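Local coordinates for peptide ABC transporter, peptide-binding protein (Enterococcus faecalis, PDB 3O6P) that probably binds peptides for an ABC transporter as a member of the bacterial solute-binding protein 5 family, this chain being a C-terminal portion of the longer protein, at residues A28-I33 with S74-D79; N51-A56 with S166-F171; T100-S105 with T132-P137; Y182-F187 with E213-G218. One frame throughout, in Å; residues are numbered along the deposited sequence. Where two conformers were deposited one is given.

How the contacts relate
From the N terminus, helix 23-31 ends in contact 1, where residues 74-79 return across it just before helix 80-94. Inside that loop lies 51-56, which waits for 166-171 to make contact 2; the two loops therefore cross, and they touch directly at Asn51 with Ser74. Contact 3, strand 99-106 beside strand 129-136, falls wholly within the long excursion between 51-56 and 166-171, on the far side of the chain's centre from contact 2. Contact 4 follows in series and joins helix 185-195 to helix 202-218. Glu213 on the latter helix reaches back to Leu53 and Val54, tying contacts 2 and 4 together, their centres about 11 Å apart.

Contact 1. Residues A28-I33 with S74-D79; sequences AISYSI and SQIEYD
Tyr31, in the last turn of helix 23-31, meets Glu77, Tyr78 and Asp79 in the loop that leads to helix 80-94, so the end of one helix is fastened to the start of another. The tight part is around the Tyr31 carbonyl. Asp79 N donates to Tyr31 O at 2.9 Å, in the carbonyl plane and on a lone pair, with an N-H...O angle of 159°. Asp79 also serves as the N-cap of the following helix, its OD1 taking the N-H of Lys82. Tyr31 CA points its hydrogen at Glu77 O, 3.5 Å away. The Tyr78 side chain leaves with CG anti to the backbone N (chi1 166°), which brings its CD1 to 3.4 Å from Tyr31 O and equally near, 3.4 Å, to Ile33 C.

Glu77 and Tyr78 are the exposed residues. Glu77 runs side by side with Tyr31, its CB at the edge of the Tyr31 ring, 3.7 Å from CE1. Looser still is the stretch facing Ile76: Ser30 OG, also hydrogen-bonded to Arg35, lies 4.4 Å from Ile76 CG2 and reaches the loop backbone through a water, 2.6 Å from Ser30 OG and accepting from Glu77 N at 3.0 Å.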
loop_
_atom_site.group_PDB
_atom_site.type_symbol
_atom_site.label_atom_id
_atom_site.label_comp_id
_atom_site.label_asym_id
_atom_site.label_seq_id
_atom_site.Cartn_x
_atom_site.Cartn_y
_atom_site.Cartn_z
ATOM N N ALA A 28 4.132 6.554 -9.249
ATOM C CA ALA A 28 4.596 7.949 -9.132
ATOM C C ALA A 28 4.303 8.455 -7.715
ATOM O O ALA A 28 5.151 9.115 -7.078
ATOM C CB ALA A 28 3.912 8.828 -10.176
ATOM N N ILE A 29 3.130 8.084 -7.197
ATOM C CA ILE A 29 2.735 8.470 -5.831
ATOM C C ILE A 29 3.733 7.866 -4.833
ATOM O O ILE A 29 4.294 8.592 -3.980
ATOM C CB ILE A 29 1.276 8.040 -5.566
ATOM C CG1 ILE A 29 0.337 8.991 -6.329
ATOM C CG2 ILE A 29 0.966 8.069 -4.073
ATOM C CD1 ILE A 29 -1.142 8.502 -6.402
ATOM N N SER A 30 3.988 6.554 -4.950
ATOM C CA SER A 30 4.926 5.928 -4.027
ATOM C C SER A 30 6.349 6.522 -4.111
ATOM O O SER A 30 7.002 6.771 -3.079
ATOM C CB SER A 30 4.934 4.412 -4.190
ATOM O OG SER A 30 5.831 3.801 -3.269
ATOM N N TYR A 31 6.815 6.784 -5.326
ATOM C CA TYR A 31 8.146 7.352 -5.510
ATOM C C TYR A 31 8.304 8.734 -4.899
ATOM O O TYR A 31 9.438 9.179 -4.640
ATOM C CB TYR A 31 8.431 7.497 -7.014
ATOM C CG TYR A 31 8.911 6.269 -7.736
ATOM C CD1 TYR A 31 10.026 5.564 -7.292
ATOM C CD2 TYR A 31 8.313 5.888 -8.952
ATOM C CE1 TYR A 31 10.502 4.449 -8.018
ATOM C CE2 TYR A 31 8.783 4.791 -9.695
ATOM C CZ TYR A 31 9.864 4.067 -9.216
ATOM O OH TYR A 31 10.312 2.993 -9.952
ATOM N N SER A 32 7.195 9.424 -4.680
ATOM C CA SER A 32 7.278 10.805 -4.224
ATOM C C SER A 32 7.372 10.949 -2.703
ATOM O O SER A 32 7.487 12.077 -2.215
ATOM C CB SER A 32 6.061 11.593 -4.710
ATOM O OG SER A 32 4.948 11.255 -3.917
ATOM N N ILE A 33 7.296 9.838 -1.959
ATOM C CA ILE A 33 7.236 9.924 -0.491
ATOM C C ILE A 33 8.524 9.403 0.138
ATOM O O ILE A 33 8.866 8.225 0.001
ATOM C CB ILE A 33 6.008 9.145 0.053
ATOM C CG1 ILE A 33 4.688 9.597 -0.618
ATOM C CG2 ILE A 33 5.949 9.198 1.604
ATOM C CD1 ILE A 33 3.567 8.568 -0.422
ATOM N N SER A 74 12.388 -5.734 -1.863
ATOM C CA SER A 74 11.607 -4.517 -1.743
ATOM C C SER A 74 11.508 -3.837 -3.088
ATOM O O SER A 74 12.530 -3.692 -3.779
ATOM C CB SER A 74 12.282 -3.539 -0.757
ATOM O OG SER A 74 11.506 -2.347 -0.649
ATOM N N GLN A 75 10.306 -3.361 -3.429
ATOM C CA GLN A 75 10.133 -2.497 -4.610
ATOM C C GLN A 75 9.710 -1.072 -4.213
ATOM O O GLN A 75 9.244 -0.271 -5.056
ATOM C CB GLN A 75 9.115 -3.152 -5.556
ATOM C CG GLN A 75 9.599 -4.584 -5.904
ATOM C CD GLN A 75 8.811 -5.265 -6.988
ATOM O OE1 GLN A 75 8.046 -6.217 -6.730
ATOM N NE2 GLN A 75 9.013 -4.813 -8.215
ATOM N N ILE A 76 9.904 -0.737 -2.940
ATOM C CA ILE A 76 9.579 0.612 -2.436
ATOM C C ILE A 76 10.820 1.483 -2.496
ATOM O O ILE A 76 11.857 1.125 -1.907
ATOM C CB ILE A 76 8.971 0.589 -1.031
ATOM C CG1 ILE A 76 7.631 -0.168 -1.060
ATOM C CG2 ILE A 76 8.822 2.080 -0.480
ATOM C CD1 ILE A 76 6.939 -0.225 0.259
ATOM N N GLU A 77 10.722 2.580 -3.254
ATOM C CA GLU A 77 11.807 3.530 -3.452
ATOM C C GLU A 77 11.285 4.925 -3.251
ATOM O O GLU A 77 10.125 5.205 -3.537
ATOM C CB GLU A 77 12.316 3.469 -4.890
ATOM C CG GLU A 77 13.645 2.783 -5.058
ATOM C CD GLU A 77 13.589 1.354 -4.654
ATOM O OE1 GLU A 77 12.551 0.708 -4.914
ATOM O OE2 GLU A 77 14.578 0.865 -4.069
ATOM N N TYR A 78 12.166 5.801 -2.787
ATOM C CA TYR A 78 11.917 7.232 -2.820
ATOM C C TYR A 78 12.822 7.824 -3.896
ATOM O O TYR A 78 14.049 7.668 -3.833
ATOM C CB TYR A 78 12.207 7.862 -1.445
ATOM C CG TYR A 78 12.294 9.357 -1.522
ATOM C CD1 TYR A 78 11.191 10.118 -1.903
ATOM C CD2 TYR A 78 13.489 10.010 -1.261
ATOM C CE1 TYR A 78 11.277 11.513 -2.023
ATOM C CE2 TYR A 78 13.583 11.381 -1.354
ATOM C CZ TYR A 78 12.467 12.133 -1.745
ATOM O OH TYR A 78 12.555 13.510 -1.853
ATOM N N ASP A 79 12.220 8.454 -4.906
ATOM C CA ASP A 79 12.995 9.075 -5.981
ATOM C C ASP A 79 12.083 10.040 -6.721
ATOM O O ASP A 79 11.244 9.616 -7.513
ATOM C CB ASP A 79 13.504 7.964 -6.920
ATOM C CG ASP A 79 14.389 8.480 -8.029
ATOM O OD1 ASP A 79 14.239 9.626 -8.465
ATOM O OD2 ASP A 79 15.240 7.697 -8.484
HETATM O O HOH W 1 8.172 3.539 -4.465
#

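Contact 2. Residues N51-A56 with S166-F171; sequences NGLVPA and SFLDLF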
loop_
_atom_site.group_PDB
_atom_site.type_symbol
_atom_site.label_atom_id
_atom_site.label_comp_id
_atom_site.label_asym_id
_atom_site.label_seq_id
_atom_site.Cartn_x
_atom_site.Cartn_y
_atom_site.Cartn_z
ATOM N N ASN A 51 9.493 -2.440 4.173
ATOM C CA ASN A 51 10.081 -3.233 3.087
ATOM C C ASN A 51 9.052 -3.362 1.967
ATOM O O ASN A 51 9.355 -3.124 0.789
ATOM C CB ASN A 51 10.461 -4.622 3.581
ATOM C CG ASN A 51 11.052 -5.462 2.487
ATOM O OD1 ASN A 51 12.216 -5.261 2.108
ATOM N ND2 ASN A 51 10.243 -6.386 1.923
ATOM N N GLY A 52 7.830 -3.704 2.363
ATOM C CA GLY A 52 6.715 -3.914 1.417
ATOM C C GLY A 52 5.425 -3.881 2.203
ATOM O O GLY A 52 5.204 -3.002 3.059
ATOM N N LEU A 53 4.551 -4.834 1.902
ATOM C CA LEU A 53 3.281 -4.934 2.592
ATOM C C LEU A 53 3.430 -5.799 3.831
ATOM O O LEU A 53 3.063 -5.385 4.935
ATOM C CB LEU A 53 2.212 -5.505 1.653
ATOM C CG LEU A 53 0.874 -5.822 2.324
ATOM C CD1 LEU A 53 0.251 -4.544 2.926
ATOM C CD2 LEU A 53 -0.108 -6.499 1.357
ATOM N N VAL A 54 3.942 -7.005 3.666
ATOM C CA VAL A 54 4.089 -7.894 4.841
ATOM C C VAL A 54 5.252 -7.347 5.685
ATOM O O VAL A 54 6.329 -7.074 5.131
ATOM C CB VAL A 54 4.400 -9.333 4.376
ATOM C CG1 VAL A 54 4.771 -10.232 5.564
ATOM C CG2 VAL A 54 3.198 -9.919 3.631
ATOM N N PRO A 55 5.047 -7.161 7.008
ATOM C CA PRO A 55 6.155 -6.658 7.852
ATOM C C PRO A 55 7.386 -7.542 7.828
ATOM O O PRO A 55 7.276 -8.764 7.689
ATOM C CB PRO A 55 5.557 -6.682 9.264
ATOM C CG PRO A 55 4.121 -6.489 9.027
ATOM C CD PRO A 55 3.795 -7.241 7.778
ATOM N N ALA A 56 8.543 -6.907 7.972
ATOM C CA ALA A 56 9.830 -7.576 8.158
ATOM C C ALA A 56 9.958 -8.132 9.569
ATOM O O ALA A 56 9.321 -7.637 10.493
ATOM C CB ALA A 56 10.967 -6.594 7.884
ATOM N N SER A 166 -2.122 -12.978 6.508
ATOM C CA SER A 166 -2.944 -12.037 7.273
ATOM C C SER A 166 -2.983 -10.693 6.550
ATOM O O SER A 166 -4.018 -10.034 6.512
ATOM C CB SER A 166 -2.383 -11.858 8.673
ATOM O OG SER A 166 -3.184 -10.989 9.442
ATOM N N PHE A 167 -1.850 -10.294 5.978
ATOM C CA PHE A 167 -1.773 -9.042 5.220
ATOM C C PHE A 167 -2.199 -9.207 3.771
ATOM O O PHE A 167 -2.930 -8.372 3.226
ATOM C CB PHE A 167 -0.345 -8.502 5.269
ATOM C CG PHE A 167 0.046 -8.017 6.631
ATOM C CD1 PHE A 167 -0.036 -6.652 6.949
ATOM C CD2 PHE A 167 0.460 -8.930 7.622
ATOM C CE1 PHE A 167 0.288 -6.209 8.215
ATOM C CE2 PHE A 167 0.814 -8.485 8.887
ATOM C CZ PHE A 167 0.708 -7.112 9.190
ATOM N N LEU A 168 -1.724 -10.282 3.145
ATOM C CA LEU A 168 -1.923 -10.449 1.719
ATOM C C LEU A 168 -3.404 -10.698 1.383
ATOM O O LEU A 168 -3.905 -10.178 0.386
ATOM C CB LEU A 168 -1.037 -11.566 1.174
ATOM C CG LEU A 168 0.464 -11.332 1.372
ATOM C CD1 LEU A 168 1.217 -12.660 1.181
ATOM C CD2 LEU A 168 0.991 -10.267 0.370
ATOM N N ASP A 169 -4.105 -11.433 2.242
ATOM C CA ASP A 169 -5.516 -11.739 1.986
ATOM C C ASP A 169 -6.387 -10.480 1.831
ATOM O O ASP A 169 -7.406 -10.505 1.142
ATOM C CB ASP A 169 -6.123 -12.608 3.104
ATOM C CG ASP A 169 -5.648 -14.059 3.066
ATOM O OD1 ASP A 169 -5.045 -14.491 2.042
ATOM O OD2 ASP A 169 -5.903 -14.773 4.080
ATOM N N LEU A 170 -5.977 -9.385 2.470
ATOM C CA LEU A 170 -6.753 -8.166 2.470
ATOM C C LEU A 170 -6.969 -7.635 1.076
ATOM O O LEU A 170 -7.945 -6.902 0.869
ATOM C CB LEU A 170 -6.038 -7.075 3.286
ATOM C CG LEU A 170 -5.663 -7.435 4.734
ATOM C CD1 LEU A 170 -4.839 -6.281 5.341
ATOM C CD2 LEU A 170 -6.882 -7.733 5.608
ATOM N N PHE A 171 -6.074 -7.991 0.137
ATOM C CA PHE A 171 -6.067 -7.329 -1.171
ATOM C C PHE A 171 -6.530 -8.224 -2.301
ATOM O O PHE A 171 -6.428 -7.875 -3.474
ATOM C CB PHE A 171 -4.735 -6.616 -1.438
ATOM C CG PHE A 171 -4.469 -5.544 -0.439
ATOM C CD1 PHE A 171 -5.176 -4.340 -0.501
ATOM C CD2 PHE A 171 -3.620 -5.780 0.637
ATOM C CE1 PHE A 171 -4.997 -3.358 0.468
ATOM C CE2 PHE A 171 -3.437 -4.815 1.628
ATOM C CZ PHE A 171 -4.116 -3.589 1.542
#
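Leu53 N donates to Glu213 OE2 at 2.9 Å, and the next N-H, that of Val54, goes to OE1 of the same carboxylate, so Glu213 of helix 202-218 grips the turn whose side chains pack on Phe167, Leu168 and Phe171. Leu53 O is bonded in turn by the Thr6 hydroxyl. With its backbone held this way, Leu53 sends CG out anti to its own N (chi1 173°), 4.2 Å from Phe167 CB, and sets CD2 3.7 Å from Phe171 CD2; the Leu53 and Phe171 side chains meet at a slant. The same methyl lies 4.0 Å from Leu168 CD2. Everything that touches here is buried. The contact joins the irregular segment 51-56 to the short helix 165-168 and the 3-10 turn after it, in a core closed by strand 5-11 and by helices 185-195 and 202-218. Val54 offers CG2 to Leu168, crossing it at about a right angle, with Leu168 CG 3.8 Å off. Pro55 approaches Phe167 from the opposite direction: its CD stands 3.4 Å from the ring centroid and 15° off the normal, a CH-pi contact over the centre of one face.

Contact 3. Residues T100-S105 with T132-P137; sequences TMDILS and TVSPVP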
loop_
_atom_site.group_PDB
_atom_site.type_symbol
_atom_site.label_atom_id
_atom_site.label_comp_id
_atom_site.label_asym_id
_atom_site.label_seq_id
_atom_site.Cartn_x
_atom_site.Cartn_y
_atom_site.Cartn_z
ATOM N N THR A 100 -6.721 15.995 -9.041
ATOM C CA THR A 100 -7.010 16.525 -7.713
ATOM C C THR A 100 -7.477 15.331 -6.911
ATOM O O THR A 100 -8.388 14.594 -7.318
ATOM C CB THR A 100 -8.078 17.650 -7.723
ATOM O OG1 THR A 100 -7.550 18.775 -8.425
ATOM C CG2 THR A 100 -8.415 18.095 -6.301
HETATM N N MSE A 101 -6.765 15.066 -5.824
HETATM C CA MSE A 101 -7.055 13.870 -5.028
HETATM C C MSE A 101 -7.114 14.191 -3.558
HETATM O O MSE A 101 -6.309 14.969 -3.057
HETATM C CB MSE A 101 -6.015 12.784 -5.283
HETATM C CG MSE A 101 -4.590 13.186 -4.945
HETATM SE SE MSE A 101 -3.323 11.716 -5.244
HETATM C CE MSE A 101 -3.887 10.589 -3.792
ATOM N N ASP A 102 -8.058 13.565 -2.866
ATOM C CA ASP A 102 -8.205 13.746 -1.437
ATOM C C ASP A 102 -7.644 12.527 -0.712
ATOM O O ASP A 102 -7.856 11.402 -1.148
ATOM C CB ASP A 102 -9.695 13.904 -1.093
ATOM C CG ASP A 102 -9.919 14.235 0.361
ATOM O OD1 ASP A 102 -9.522 15.338 0.789
ATOM O OD2 ASP A 102 -10.526 13.402 1.072
ATOM N N ILE A 103 -6.957 12.737 0.407
ATOM C CA ILE A 103 -6.534 11.609 1.237
ATOM C C ILE A 103 -7.366 11.608 2.526
ATOM O O ILE A 103 -7.261 12.525 3.345
ATOM C CB ILE A 103 -5.031 11.659 1.630
ATOM C CG1 ILE A 103 -4.146 11.891 0.412
ATOM C CG2 ILE A 103 -4.622 10.351 2.382
ATOM C CD1 ILE A 103 -2.686 12.144 0.784
ATOM N N LEU A 104 -8.182 10.576 2.686
ATOM C CA LEU A 104 -8.959 10.371 3.890
ATOM C C LEU A 104 -8.028 9.778 4.951
ATOM O O LEU A 104 -7.215 8.909 4.644
ATOM C CB LEU A 104 -10.086 9.401 3.557
ATOM C CG LEU A 104 -11.091 9.003 4.624
ATOM C CD1 LEU A 104 -11.919 10.226 5.059
ATOM C CD2 LEU A 104 -11.982 7.885 4.039
ATOM N N SER A 105 -8.122 10.246 6.189
ATOM C CA SER A 105 -7.266 9.699 7.236
ATOM C C SER A 105 -7.923 9.790 8.593
ATOM O O SER A 105 -9.006 10.368 8.749
ATOM C CB SER A 105 -5.922 10.439 7.290
ATOM O OG SER A 105 -6.074 11.728 7.880
ATOM N N THR A 132 -5.655 17.209 -1.339
ATOM C CA THR A 132 -6.333 17.694 -0.132
ATOM C C THR A 132 -6.360 16.579 0.899
ATOM O O THR A 132 -6.059 15.425 0.589
ATOM C CB THR A 132 -7.776 18.132 -0.466
ATOM O OG1 THR A 132 -8.494 17.011 -0.990
ATOM C CG2 THR A 132 -7.752 19.239 -1.533
ATOM N N VAL A 133 -6.723 16.925 2.127
ATOM C CA VAL A 133 -6.800 15.924 3.185
ATOM C C VAL A 133 -8.085 16.003 3.939
ATOM O O VAL A 133 -8.619 17.098 4.150
ATOM C CB VAL A 133 -5.606 16.024 4.173
ATOM C CG1 VAL A 133 -4.272 15.767 3.434
ATOM C CG2 VAL A 133 -5.591 17.348 4.882
ATOM N N SER A 134 -8.561 14.840 4.390
ATOM C CA SER A 134 -9.789 14.784 5.172
ATOM C C SER A 134 -9.609 13.928 6.413
ATOM O O SER A 134 -9.900 12.740 6.395
ATOM C CB SER A 134 -10.931 14.240 4.327
ATOM O OG SER A 134 -11.226 15.110 3.249
ATOM N N PRO A 135 -9.088 14.526 7.498
ATOM C CA PRO A 135 -8.972 13.765 8.758
ATOM C C PRO A 135 -10.331 13.673 9.452
ATOM O O PRO A 135 -11.013 14.693 9.634
ATOM C CB PRO A 135 -7.954 14.575 9.585
ATOM C CG PRO A 135 -7.329 15.543 8.607
ATOM C CD PRO A 135 -8.412 15.832 7.586
ATOM N N VAL A 136 -10.717 12.453 9.823
ATOM C CA VAL A 136 -12.047 12.179 10.366
ATOM C C VAL A 136 -11.964 11.114 11.451
ATOM O O VAL A 136 -10.995 10.358 11.520
ATOM C CB VAL A 136 -13.037 11.658 9.265
ATOM C CG1 VAL A 136 -13.277 12.688 8.159
ATOM C CG2 VAL A 136 -12.537 10.349 8.663
ATOM N N PRO A 137 -12.999 11.013 12.284
ATOM C CA PRO A 137 -13.045 9.958 13.299
ATOM C C PRO A 137 -13.210 8.553 12.702
ATOM O O PRO A 137 -13.605 8.387 11.561
ATOM C CB PRO A 137 -14.274 10.318 14.133
ATOM C CG PRO A 137 -14.538 11.726 13.852
ATOM C CD PRO A 137 -14.098 11.981 12.449
#
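Asp102 and Thr132 sit side by side on the two parallel strands of a beta-alpha-beta unit whose helix is 109-125. Asp102 CB lies 3.3 Å from Thr132 OG1. With CG anti to the backbone N (chi1 -174°), the Asp102 side chain crosses that of Thr132 at about a right angle and brings its carboxylate to two hydroxyls. OD1 accepts a hydrogen bond from Thr132 OG1 at 2.6 Å on its anti lone pair, while OD2 accepts from Ser134 OG at 2.9 Å on the syn side, 15° out of the carboxylate plane. Ser134 OG lies nearly as close to Asp102 OD1, 3.0 Å, although its bond is to OD2.

Beneath, the backbones bond in regular parallel register, from Thr132 N to Met101 O through to Val136 N to Ser105 O at 2.9 Å. On the Asp102 face, Leu104 CD1 packs 3.7 Å from Val136 CG2. On the other, Ile103 and Val133 both rest on Val115 of helix 109-125. The sodium ligands Gln123, Leu126 and Val129 run from that helix's end to the start of strand 129-136. Two hydroxyl donors, with Arg144 touching Asp102, would favour the charged carboxylate and clip this outermost strand to its neighbour.

Contact 4. Residues Y182-F187 with E213-G218; sequences YNNAEF and EKTIMG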
loop_
_atom_site.group_PDB
_atom_site.type_symbol
_atom_site.label_atom_id
_atom_site.label_comp_id
_atom_site.label_asym_id
_atom_site.label_seq_id
_atom_site.Cartn_x
_atom_site.Cartn_y
_atom_site.Cartn_z
ATOM N N TYR A 182 -8.512 -2.938 -5.372
ATOM C CA TYR A 182 -7.400 -3.434 -6.155
ATOM C C TYR A 182 -7.847 -4.762 -6.746
ATOM O O TYR A 182 -8.493 -5.579 -6.076
ATOM C CB TYR A 182 -6.214 -3.682 -5.240
ATOM C CG TYR A 182 -5.031 -4.352 -5.903
ATOM C CD1 TYR A 182 -4.314 -3.695 -6.913
ATOM C CD2 TYR A 182 -4.597 -5.627 -5.486
ATOM C CE1 TYR A 182 -3.195 -4.290 -7.497
ATOM C CE2 TYR A 182 -3.462 -6.241 -6.060
ATOM C CZ TYR A 182 -2.759 -5.551 -7.053
ATOM O OH TYR A 182 -1.657 -6.117 -7.645
ATOM N N ASN A 183 -7.522 -4.963 -8.014
ATOM C CA ASN A 183 -7.956 -6.157 -8.717
ATOM C C ASN A 183 -6.892 -6.595 -9.714
ATOM O O ASN A 183 -6.817 -6.098 -10.854
ATOM C CB ASN A 183 -9.313 -5.930 -9.410
ATOM C CG ASN A 183 -9.906 -7.227 -9.987
ATOM O OD1 ASN A 183 -9.202 -8.195 -10.242
ATOM N ND2 ASN A 183 -11.201 -7.229 -10.198
ATOM N N ASN A 184 -6.063 -7.526 -9.268
ATOM C CA ASN A 184 -5.015 -8.084 -10.089
ATOM C C ASN A 184 -5.218 -9.596 -10.077
ATOM O O ASN A 184 -5.159 -10.245 -9.020
ATOM C CB ASN A 184 -3.648 -7.675 -9.504
ATOM C CG ASN A 184 -2.467 -8.240 -10.294
ATOM O OD1 ASN A 184 -2.362 -9.433 -10.478
ATOM N ND2 ASN A 184 -1.559 -7.369 -10.728
ATOM N N ALA A 185 -5.482 -10.137 -11.263
ATOM C CA ALA A 185 -5.773 -11.567 -11.430
ATOM C C ALA A 185 -4.647 -12.488 -10.930
ATOM O O ALA A 185 -4.928 -13.546 -10.329
ATOM C CB ALA A 185 -6.152 -11.882 -12.882
ATOM N N GLU A 186 -3.395 -12.115 -11.164
ATOM C CA GLU A 186 -2.281 -12.925 -10.656
ATOM C C GLU A 186 -2.160 -12.846 -9.150
ATOM O O GLU A 186 -1.888 -13.856 -8.486
ATOM C CB GLU A 186 -0.970 -12.553 -11.338
ATOM C CG GLU A 186 -0.854 -13.220 -12.685
ATOM C CD GLU A 186 -1.045 -14.716 -12.575
ATOM O OE1 GLU A 186 -2.050 -15.238 -13.108
ATOM O OE2 GLU A 186 -0.200 -15.374 -11.947
ATOM N N PHE A 187 -2.387 -11.655 -8.598
ATOM C CA PHE A 187 -2.390 -11.542 -7.147
ATOM C C PHE A 187 -3.437 -12.485 -6.550
ATOM O O PHE A 187 -3.118 -13.286 -5.628
ATOM C CB PHE A 187 -2.642 -10.118 -6.680
ATOM C CG PHE A 187 -2.552 -9.970 -5.182
ATOM C CD1 PHE A 187 -1.299 -9.795 -4.558
ATOM C CD2 PHE A 187 -3.705 -10.025 -4.394
ATOM C CE1 PHE A 187 -1.190 -9.657 -3.196
ATOM C CE2 PHE A 187 -3.616 -9.898 -2.998
ATOM C CZ PHE A 187 -2.357 -9.722 -2.389
ATOM N N GLU A 213 3.096 -11.157 -2.572
ATOM C CA GLU A 213 3.770 -9.909 -2.134
ATOM C C GLU A 213 4.447 -9.229 -3.323
ATOM O O GLU A 213 4.303 -8.030 -3.510
ATOM C CB GLU A 213 4.811 -10.231 -1.038
ATOM C CG GLU A 213 5.778 -9.084 -0.679
ATOM C CD GLU A 213 5.249 -8.047 0.324
ATOM O OE1 GLU A 213 4.202 -8.255 0.974
ATOM O OE2 GLU A 213 5.928 -7.005 0.476
ATOM N N LYS A 214 5.214 -9.980 -4.101
ATOM C CA LYS A 214 5.955 -9.381 -5.231
ATOM C C LYS A 214 4.991 -8.850 -6.282
ATOM O O LYS A 214 5.307 -7.891 -6.995
ATOM C CB LYS A 214 6.946 -10.365 -5.846
ATOM C CG LYS A 214 8.082 -10.733 -4.881
ATOM C CD LYS A 214 9.221 -11.463 -5.531
ATOM C CE LYS A 214 8.957 -12.880 -5.807
ATOM N NZ LYS A 214 10.264 -13.517 -6.305
ATOM N N THR A 215 3.814 -9.466 -6.394
ATOM C CA THR A 215 2.855 -8.992 -7.406
ATOM C C THR A 215 2.248 -7.636 -7.015
ATOM O O THR A 215 2.263 -6.693 -7.805
ATOM C CB THR A 215 1.738 -10.016 -7.617
ATOM O OG1 THR A 215 2.324 -11.247 -8.090
ATOM C CG2 THR A 215 0.720 -9.511 -8.659
ATOM N N ILE A 216 1.749 -7.534 -5.794
ATOM C CA ILE A 216 1.130 -6.269 -5.363
ATOM C C ILE A 216 2.154 -5.148 -5.232
ATOM O O ILE A 216 1.848 -4.001 -5.540
ATOM C CB ILE A 216 0.250 -6.433 -4.100
ATOM C CG1 ILE A 216 -0.607 -5.178 -3.881
ATOM C CG2 ILE A 216 1.082 -6.831 -2.875
ATOM C CD1 ILE A 216 -1.685 -5.377 -2.823
HETATM N N MSE A 217 3.389 -5.478 -4.834
HETATM C CA MSE A 217 4.421 -4.433 -4.808
HETATM C C MSE A 217 4.881 -4.069 -6.201
HETATM O O MSE A 217 5.246 -2.905 -6.464
HETATM C CB MSE A 217 5.580 -4.857 -3.915
HETATM C CG MSE A 217 5.156 -4.843 -2.441
HETATM SE SE MSE A 217 4.677 -3.088 -1.729
HETATM C CE MSE A 217 2.751 -3.144 -1.990
ATOM N N GLY A 218 4.824 -5.048 -7.114
ATOM C CA GLY A 218 5.272 -4.817 -8.499
ATOM C C GLY A 218 4.358 -3.894 -9.286
ATOM O O GLY A 218 4.819 -3.199 -10.184
#
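The capped N-terminus of helix 185-195 packs on the last turns of helix 202-218, with Tyr182, Asn184 and Phe187 pressing against Thr215 and Ile216. Asn184 is the N-cap. Its OD1 accepts from Phe187 N at 2.9 Å in a nearly straight bond, 163° at the hydrogen, although the donor stands 37° above the plane of the side-chain carbonyl. The amide thus turned lies against the Thr215 methyl: CG2 is 3.6 Å from Asn184 OD1 and only slightly farther from ND2. Thr215 keeps its hydroxyl out of this, since OG1 bonds back to Asn211 O in its own helix.

Ile216 wedges between two rings and uses a different branch for each. Phe187, its CG anti to the backbone N (chi1 -176°), extends across to helix 202-218, where CE1 touches Ile216 CG2 at 3.6 Å while Thr215 CB lies at the ring's edge. On the other branch, Ile216 CG1 comes to 3.7 Å from Tyr182 CE2, and CD1 continues along the same side of that ring. Phe171 packs on both Phe187 and Ile216 and so carries this apolar patch on toward helix 165-168.

The polar ends converge just beyond the C-terminal end of helix 202-218. Asp219 receives Asn184 ND2 on OD2 and is hydrogen-bonded through OD1 to the Tyr182 hydroxyl, so a single carboxylate helps fix both the cap and the ring. Held there, Tyr182 OH sits 3.6 Å from Ile216 CA.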